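Flagellar hook-associated protein (Burkholderia pseudomallei, PDB 4UT1) is the hook-associated protein FlgK, which probably serves as a structural piece of the junction between the flagellar hook and filament. Local coordinates at residues A[358-363]-A[406-411]; A[84-89]-A[214-219]. One frame throughout, in Å; residues are numbered along the deposited sequence.

How the interactions relate
From the N terminus the chain runs through helix 80-106, which carries residues 84-89, and then through the long helices of the helical domain. Interaction 2 closes that largely helical excursion: after an intervening 124 residues, the end of helix 201-215 returns to the first helix just ahead of strand 220-225. Further on, after helix 287-322, interaction 1 closes a much shorter loop of 42 residues, with no helix in it, by pairing strands 356-360 and 408-412 of the D2-like domain. The two loops follow in series, neither nested nor crossed, and their centres lie 42 Å apart. One contact belongs to the helical shaft, the other to a beta domain beside it.

Interaction 1. Residues A[358-363]-A[406-411]; sequences VSFVDG and GGLKLS. With EDO (1,2-ethanediol), chain T.
Ser359 and Lys409 join their strands through two backbone hydrogen bonds: Ser359 N gives its hydrogen to Lys409 O at 3.0 Å, within the carbonyl plane, and Lys409 N gives its own to Ser359 O at 2.8 Å. A third bond follows where the strand has ended: Val361 N reaches Gly407 O at 3.0 Å, nearly straight at 171° but from above the carbonyl plane. A water accepts from Asp362 N and lies 2.7 Å from Gly407 O, to which it probably donates, so the loop after the first strand is held to the loop before the second, directly and through water.

On one face Val358 spreads its two methyls. CG1, anti to the backbone N (chi1 -178°), lies against Leu408 CD2, while CG2 runs alongside Leu410 CD2 at 3.9 Å. Leu408 CD2 is shared, meeting Phe360 CD1 at 3.9 Å as well; the Phe360 ring points the same way as this leucine, and Gly407 O sits at the ring edge. On the face of Ser359, Lys409 extends its chain past Ser359 toward Val361, just beyond the strand, with CG 3.8 Å from Val361 CG2 and CE 3.7 Å from Val361 CA. A 1,2-ethanediol, probably from the crystallisation liquor, rests here and bonds weakly to Ser359 OG.

Farther out, Val424 of strand 421-425 packs on Val358 and Leu408, and Pro366 and Pro426 touch Phe360. The whole is an antiparallel strand pair with 408-412 as the middle strand of a three-stranded sheet in the D2-like domain, between 356-360 and 402-405.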
ATOM      1  N   VAL A 358      -5.176 -12.793  -3.560  1.00 16.51           N
ATOM      2  CA  VAL A 358      -4.224 -11.890  -4.196  1.00 15.27           C
ATOM      3  C   VAL A 358      -2.888 -11.921  -3.460  1.00 18.74           C
ATOM      4  O   VAL A 358      -2.861 -12.008  -2.240  1.00 16.92           O
ATOM      5  CB  VAL A 358      -4.765 -10.437  -4.226  1.00 15.36           C
ATOM      6  CG1 VAL A 358      -3.798  -9.505  -4.921  1.00 15.08           C
ATOM      7  CG2 VAL A 358      -6.141 -10.384  -4.910  1.00 18.07           C
ATOM      8  N   SER A 359      -1.788 -11.869  -4.201  1.00 17.88           N
ATOM      9  CA  SER A 359      -0.477 -11.693  -3.581  1.00 18.20           C
ATOM     10  C   SER A 359       0.354 -10.711  -4.391  1.00 18.88           C
ATOM     11  O   SER A 359      -0.063 -10.272  -5.467  1.00 16.97           O
ATOM     12  CB  SER A 359       0.248 -13.033  -3.446  1.00 19.58           C
ATOM     13  OG  SER A 359       0.497 -13.608  -4.712  1.00 21.12           O
ATOM     14  N   PHE A 360       1.527 -10.356  -3.876  1.00 16.31           N
ATOM     15  CA  PHE A 360       2.409  -9.456  -4.597  1.00 15.91           C
ATOM     16  C   PHE A 360       3.330 -10.244  -5.515  1.00 18.10           C
ATOM     17  O   PHE A 360       3.827 -11.315  -5.155  1.00 18.20           O
ATOM     18  CB  PHE A 360       3.235  -8.596  -3.629  1.00 15.34           C
ATOM     19  CG  PHE A 360       2.392  -7.682  -2.784  1.00 12.20           C
ATOM     20  CD1 PHE A 360       1.775  -6.567  -3.348  1.00 15.60           C
ATOM     21  CD2 PHE A 360       2.189  -7.950  -1.449  1.00 13.68           C
ATOM     22  CE1 PHE A 360       0.972  -5.724  -2.576  1.00 12.71           C
ATOM     23  CE2 PHE A 360       1.372  -7.123  -0.675  1.00 12.25           C
ATOM     24  CZ  PHE A 360       0.782  -6.006  -1.238  1.00 13.82           C
ATOM     25  N   VAL A 361       3.536  -9.709  -6.708  1.00 17.30           N
ATOM     26  CA  VAL A 361       4.587 -10.205  -7.585  1.00 18.30           C
ATOM     27  C   VAL A 361       5.923 -10.073  -6.855  1.00 20.87           C
ATOM     28  O   VAL A 361       6.750 -10.987  -6.849  1.00 18.49           O
ATOM     29  CB  VAL A 361       4.619  -9.427  -8.903  1.00 18.41           C
ATOM     30  CG1 VAL A 361       5.826  -9.842  -9.732  1.00 20.82           C
ATOM     31  CG2 VAL A 361       3.313  -9.648  -9.674  1.00 22.83           C
ATOM     32  N   ASP A 362       6.108  -8.924  -6.217  1.00 18.62           N
ATOM     33  CA  ASP A 362       7.317  -8.625  -5.458  1.00 20.22           C
ATOM     34  C   ASP A 362       6.904  -7.856  -4.217  1.00 15.16           C
ATOM     35  O   ASP A 362       6.605  -6.678  -4.323  1.00 16.89           O
ATOM     36  CB  ASP A 362       8.293  -7.790  -6.296  1.00 17.42           C
ATOM     37  CG  ASP A 362       9.606  -7.516  -5.587  1.00 22.08           C
ATOM     38  OD1 ASP A 362       9.720  -7.784  -4.370  1.00 17.57           O
ATOM     39  OD2 ASP A 362      10.536  -7.019  -6.260  1.00 21.11           O
ATOM     40  N   GLY A 363       6.926  -8.511  -3.055  1.00 15.06           N
ATOM     41  CA  GLY A 363       6.566  -7.859  -1.799  1.00 14.67           C
ATOM     42  C   GLY A 363       7.409  -6.647  -1.451  1.00 13.59           C
ATOM     43  O   GLY A 363       7.007  -5.812  -0.638  1.00 13.16           O
ATOM     44  N   GLY A 406      -0.499  -5.244 -12.896  1.00 22.67           N
ATOM     45  CA  GLY A 406      -0.086  -4.098 -12.100  1.00 25.85           C
ATOM     46  C   GLY A 406       0.601  -4.377 -10.774  1.00 24.92           C
ATOM     47  O   GLY A 406       0.445  -3.614  -9.809  1.00 22.25           O
ATOM     48  N   GLY A 407       1.368  -5.462 -10.718  1.00 21.66           N
ATOM     49  CA  GLY A 407       2.149  -5.777  -9.529  1.00 20.97           C
ATOM     50  C   GLY A 407       1.498  -6.821  -8.645  1.00 17.04           C
ATOM     51  O   GLY A 407       2.055  -7.213  -7.615  1.00 17.69           O
ATOM     52  N   LEU A 408       0.309  -7.263  -9.048  1.00 13.10           N
ATOM     53  CA  LEU A 408      -0.471  -8.227  -8.281  1.00 14.98           C
ATOM     54  C   LEU A 408      -0.643  -9.562  -8.986  1.00 18.44           C
ATOM     55  O   LEU A 408      -0.885  -9.610 -10.191  1.00 21.07           O
ATOM     56  CB  LEU A 408      -1.860  -7.669  -7.982  1.00 15.77           C
ATOM     57  CG  LEU A 408      -1.913  -6.369  -7.195  1.00 12.32           C
ATOM     58  CD1 LEU A 408      -3.366  -5.911  -7.083  1.00 13.79           C
ATOM     59  CD2 LEU A 408      -1.278  -6.589  -5.816  1.00 14.61           C
ATOM     60  N   LYS A 409      -0.561 -10.638  -8.213  1.00 17.21           N
ATOM     61  CA  LYS A 409      -0.922 -11.963  -8.692  1.00 19.26           C
ATOM     62  C   LYS A 409      -2.343 -12.249  -8.233  1.00 20.26           C
ATOM     63  O   LYS A 409      -2.628 -12.263  -7.035  1.00 17.51           O
ATOM     64  CB  LYS A 409       0.048 -13.029  -8.177  1.00 22.45           C
ATOM     65  CG  LYS A 409       1.480 -12.882  -8.717  1.00 26.52           C
ATOM     66  CD  LYS A 409       2.425 -13.927  -8.117  1.00 31.70           C
ATOM     67  CE  LYS A 409       3.870 -13.714  -8.571  1.00 31.64           C
ATOM     68  NZ  LYS A 409       4.835 -14.486  -7.730  1.00 41.31           N
ATOM     69  N   LEU A 410      -3.233 -12.470  -9.192  1.00 15.58           N
ATOM     70  CA  LEU A 410      -4.648 -12.631  -8.879  1.00 18.65           C
ATOM     71  C   LEU A 410      -5.106 -14.037  -9.238  1.00 20.25           C
ATOM     72  O   LEU A 410      -4.967 -14.478 -10.385  1.00 21.17           O
ATOM     73  CB  LEU A 410      -5.476 -11.575  -9.611  1.00 15.80           C
ATOM     74  CG  LEU A 410      -5.120 -10.122  -9.291  1.00 20.05           C
ATOM     75  CD1 LEU A 410      -4.664  -9.377 -10.533  1.00 21.99           C
ATOM     76  CD2 LEU A 410      -6.310  -9.417  -8.641  1.00 19.53           C
ATOM     77  N   SER A 411      -5.632 -14.744  -8.247  1.00 17.78           N
ATOM     78  CA  SER A 411      -6.060 -16.118  -8.445  1.00 22.45           C
ATOM     79  C   SER A 411      -7.515 -16.345  -8.052  1.00 21.60           C
ATOM     80  O   SER A 411      -7.918 -16.067  -6.926  1.00 19.85           O
ATOM     81  CB  SER A 411      -5.141 -17.053  -7.665  1.00 20.53           C
ATOM     82  OG  SER A 411      -3.855 -16.993  -8.240  1.00 22.10           O
TER
HETATM   83  C1  EDO T1646      -3.024 -16.253  -4.490  1.00 25.72           C
HETATM   84  O1  EDO T1646      -2.270 -15.567  -3.490  1.00 33.83           O
HETATM   85  C2  EDO T1646      -2.230 -16.212  -5.790  1.00 31.44           C
HETATM   86  O2  EDO T1646      -2.266 -14.881  -6.310  1.00 31.01           O
HETATM   87  O   HOH W   1       4.426  -6.386  -6.572  1.00 18.30           O

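Interaction 2. Residues A[84-89]-A[214-219]; sequences AAQTQG and LSQLAG
Thr87 OG1 donates to Ser215 O at 2.8 Å, the one hydrogen bond across this contact, aimed within the carbonyl plane at a C=O...donor angle of 151°. It links helix 80-106 to the chain near the end of helix 201-215, ahead of strand 220-225 and within the FlgK helical domain family. The hydroxyl gets there because OG1 stands anti to the backbone N (chi1 -155°). Thr87 CA adds a CA-H...O contact to Ser215 O at 3.3 Å, so one residue touches that carbonyl oxygen with both its backbone and its side chain. Gly219 CA and Ala218 O each lie 3.2 Å from Thr87 OG1.

One residue earlier, Gln86 CG, anti to the backbone N, lies 3.5 Å from Ser215 OG, whose strongest partner is Ser212 O within its own helix. Val622 of helix 593-630 touches Gln86 as well, and backbone hydrogen bonds of Thr87 with Gly287 and of Gln216 with Ala288 bring in the start of helix 287-322. The two glutamines meet through carbon: the bend at chi2 turns the amide of Gln86 over Gln216 CG, with CD 3.6 Å from that carbon and the two amide planes 49° apart.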
ATOM      1  N   ALA A  84     -26.706  25.885  -4.239  1.00 19.50           N
ATOM      2  CA  ALA A  84     -25.517  25.279  -4.826  1.00 22.59           C
ATOM      3  C   ALA A  84     -24.254  25.787  -4.142  1.00 21.75           C
ATOM      4  O   ALA A  84     -23.347  25.013  -3.838  1.00 21.23           O
ATOM      5  CB  ALA A  84     -25.458  25.558  -6.316  1.00 28.22           C
ATOM      6  N   ALA A  85     -24.196  27.091  -3.909  1.00 20.53           N
ATOM      7  CA  ALA A  85     -23.032  27.689  -3.266  1.00 20.87           C
ATOM      8  C   ALA A  85     -22.907  27.168  -1.839  1.00 20.21           C
ATOM      9  O   ALA A  85     -21.827  26.777  -1.398  1.00 17.35           O
ATOM     10  CB  ALA A  85     -23.136  29.210  -3.285  1.00 21.61           C
ATOM     11  N   GLN A  86     -24.025  27.168  -1.121  1.00 19.15           N
ATOM     12  CA  GLN A  86     -24.041  26.672   0.244  1.00 23.10           C
ATOM     13  C   GLN A  86     -23.570  25.220   0.305  1.00 21.00           C
ATOM     14  O   GLN A  86     -22.770  24.863   1.173  1.00 17.51           O
ATOM     15  CB  GLN A  86     -25.444  26.796   0.855  1.00 21.56           C
ATOM     16  CG  GLN A  86     -25.547  26.169   2.240  1.00 21.42           C
ATOM     17  CD  GLN A  86     -24.768  26.936   3.290  1.00 24.87           C
ATOM     18  OE1 GLN A  86     -23.661  26.545   3.680  1.00 23.35           O
ATOM     19  NE2 GLN A  86     -25.340  28.037   3.755  1.00 19.85           N
ATOM     20  N   THR A  87     -24.053  24.384  -0.614  1.00 19.80           N
ATOM     21  CA  THR A  87     -23.733  22.963  -0.549  1.00 17.19           C
ATOM     22  C   THR A  87     -22.259  22.704  -0.893  1.00 18.41           C
ATOM     23  O   THR A  87     -21.651  21.791  -0.336  1.00 16.01           O
ATOM     24  CB  THR A  87     -24.653  22.116  -1.467  1.00 20.00           C
ATOM     25  OG1 THR A  87     -24.724  20.777  -0.952  1.00 19.93           O
ATOM     26  CG2 THR A  87     -24.137  22.080  -2.900  1.00 18.17           C
ATOM     27  N   GLN A  88     -21.686  23.517  -1.780  1.00 17.10           N
ATOM     28  CA  GLN A  88     -20.247  23.455  -2.062  1.00 17.74           C
ATOM     29  C   GLN A  88     -19.439  23.897  -0.843  1.00 16.97           C
ATOM     30  O   GLN A  88     -18.390  23.327  -0.541  1.00 18.16           O
ATOM     31  CB  GLN A  88     -19.894  24.323  -3.278  1.00 17.07           C
ATOM     32  CG  GLN A  88     -18.385  24.460  -3.575  1.00 20.88           C
ATOM     33  CD  GLN A  88     -17.705  23.150  -3.961  1.00 26.36           C
ATOM     34  OE1 GLN A  88     -18.294  22.072  -3.855  1.00 28.46           O
ATOM     35  NE2 GLN A  88     -16.449  23.241  -4.413  1.00 23.56           N
ATOM     36  N   GLY A  89     -19.933  24.905  -0.136  1.00 19.06           N
ATOM     37  CA  GLY A  89     -19.237  25.424   1.025  1.00 15.96           C
ATOM     38  C   GLY A  89     -19.223  24.419   2.161  1.00 17.41           C
ATOM     39  O   GLY A  89     -18.203  24.237   2.827  1.00 14.35           O
ATOM     40  N   LEU A 214     -31.081  21.694   4.757  1.00 21.53           N
ATOM     41  CA  LEU A 214     -30.878  20.501   3.937  1.00 20.83           C
ATOM     42  C   LEU A 214     -29.660  20.593   2.992  1.00 20.11           C
ATOM     43  O   LEU A 214     -28.892  19.636   2.857  1.00 20.04           O
ATOM     44  CB  LEU A 214     -32.157  20.214   3.131  1.00 19.67           C
ATOM     45  CG  LEU A 214     -32.090  19.079   2.103  1.00 22.69           C
ATOM     46  CD1 LEU A 214     -31.701  17.757   2.758  1.00 16.62           C
ATOM     47  CD2 LEU A 214     -33.430  18.943   1.385  1.00 22.62           C
ATOM     48  N   SER A 215     -29.475  21.739   2.342  1.00 20.85           N
ATOM     49  CA  SER A 215     -28.387  21.881   1.382  1.00 18.15           C
ATOM     50  C   SER A 215     -27.017  21.855   2.066  1.00 19.39           C
ATOM     51  O   SER A 215     -26.004  21.612   1.415  1.00 18.69           O
ATOM     52  CB  SER A 215     -28.547  23.170   0.570  1.00 20.28           C
ATOM     53  OG  SER A 215     -28.421  24.315   1.395  1.00 19.09           O
ATOM     54  N   GLN A 216     -26.981  22.103   3.370  1.00 18.53           N
ATOM     55  CA  GLN A 216     -25.730  21.986   4.121  1.00 17.49           C
ATOM     56  C   GLN A 216     -25.372  20.516   4.354  1.00 20.44           C
ATOM     57  O   GLN A 216     -24.229  20.184   4.698  1.00 19.19           O
ATOM     58  CB  GLN A 216     -25.827  22.728   5.460  1.00 20.04           C
ATOM     59  CG  GLN A 216     -26.008  24.231   5.327  1.00 20.30           C
ATOM     60  CD  GLN A 216     -26.327  24.884   6.659  1.00 25.94           C
ATOM     61  OE1 GLN A 216     -26.022  24.338   7.714  1.00 32.86           O
ATOM     62  NE2 GLN A 216     -26.957  26.048   6.616  1.00 31.14           N
ATOM     63  N   LEU A 217     -26.343  19.631   4.151  1.00 18.07           N
ATOM     64  CA  LEU A 217     -26.127  18.213   4.388  1.00 19.25           C
ATOM     65  C   LEU A 217     -25.892  17.455   3.087  1.00 18.87           C
ATOM     66  O   LEU A 217     -25.168  16.448   3.061  1.00 19.59           O
ATOM     67  CB  LEU A 217     -27.309  17.609   5.145  1.00 17.79           C
ATOM     68  CG  LEU A 217     -27.683  18.295   6.464  1.00 20.83           C
ATOM     69  CD1 LEU A 217     -29.040  17.780   6.932  1.00 21.66           C
ATOM     70  CD2 LEU A 217     -26.610  18.092   7.537  1.00 21.61           C
ATOM     71  N   ALA A 218     -26.491  17.939   2.006  1.00 16.99           N
ATOM     72  CA  ALA A 218     -26.376  17.268   0.719  1.00 18.83           C
ATOM     73  C   ALA A 218     -26.687  18.223  -0.413  1.00 20.42           C
ATOM     74  O   ALA A 218     -27.422  19.190  -0.239  1.00 20.45           O
ATOM     75  CB  ALA A 218     -27.311  16.053   0.653  1.00 20.42           C
ATOM     76  N   GLY A 219     -26.131  17.933  -1.581  1.00 18.81           N
ATOM     77  CA  GLY A 219     -26.397  18.724  -2.764  1.00 19.52           C
ATOM     78  C   GLY A 219     -27.816  18.475  -3.219  1.00 19.80           C
ATOM     79  O   GLY A 219     -28.174  17.353  -3.573  1.00 20.34           O
TER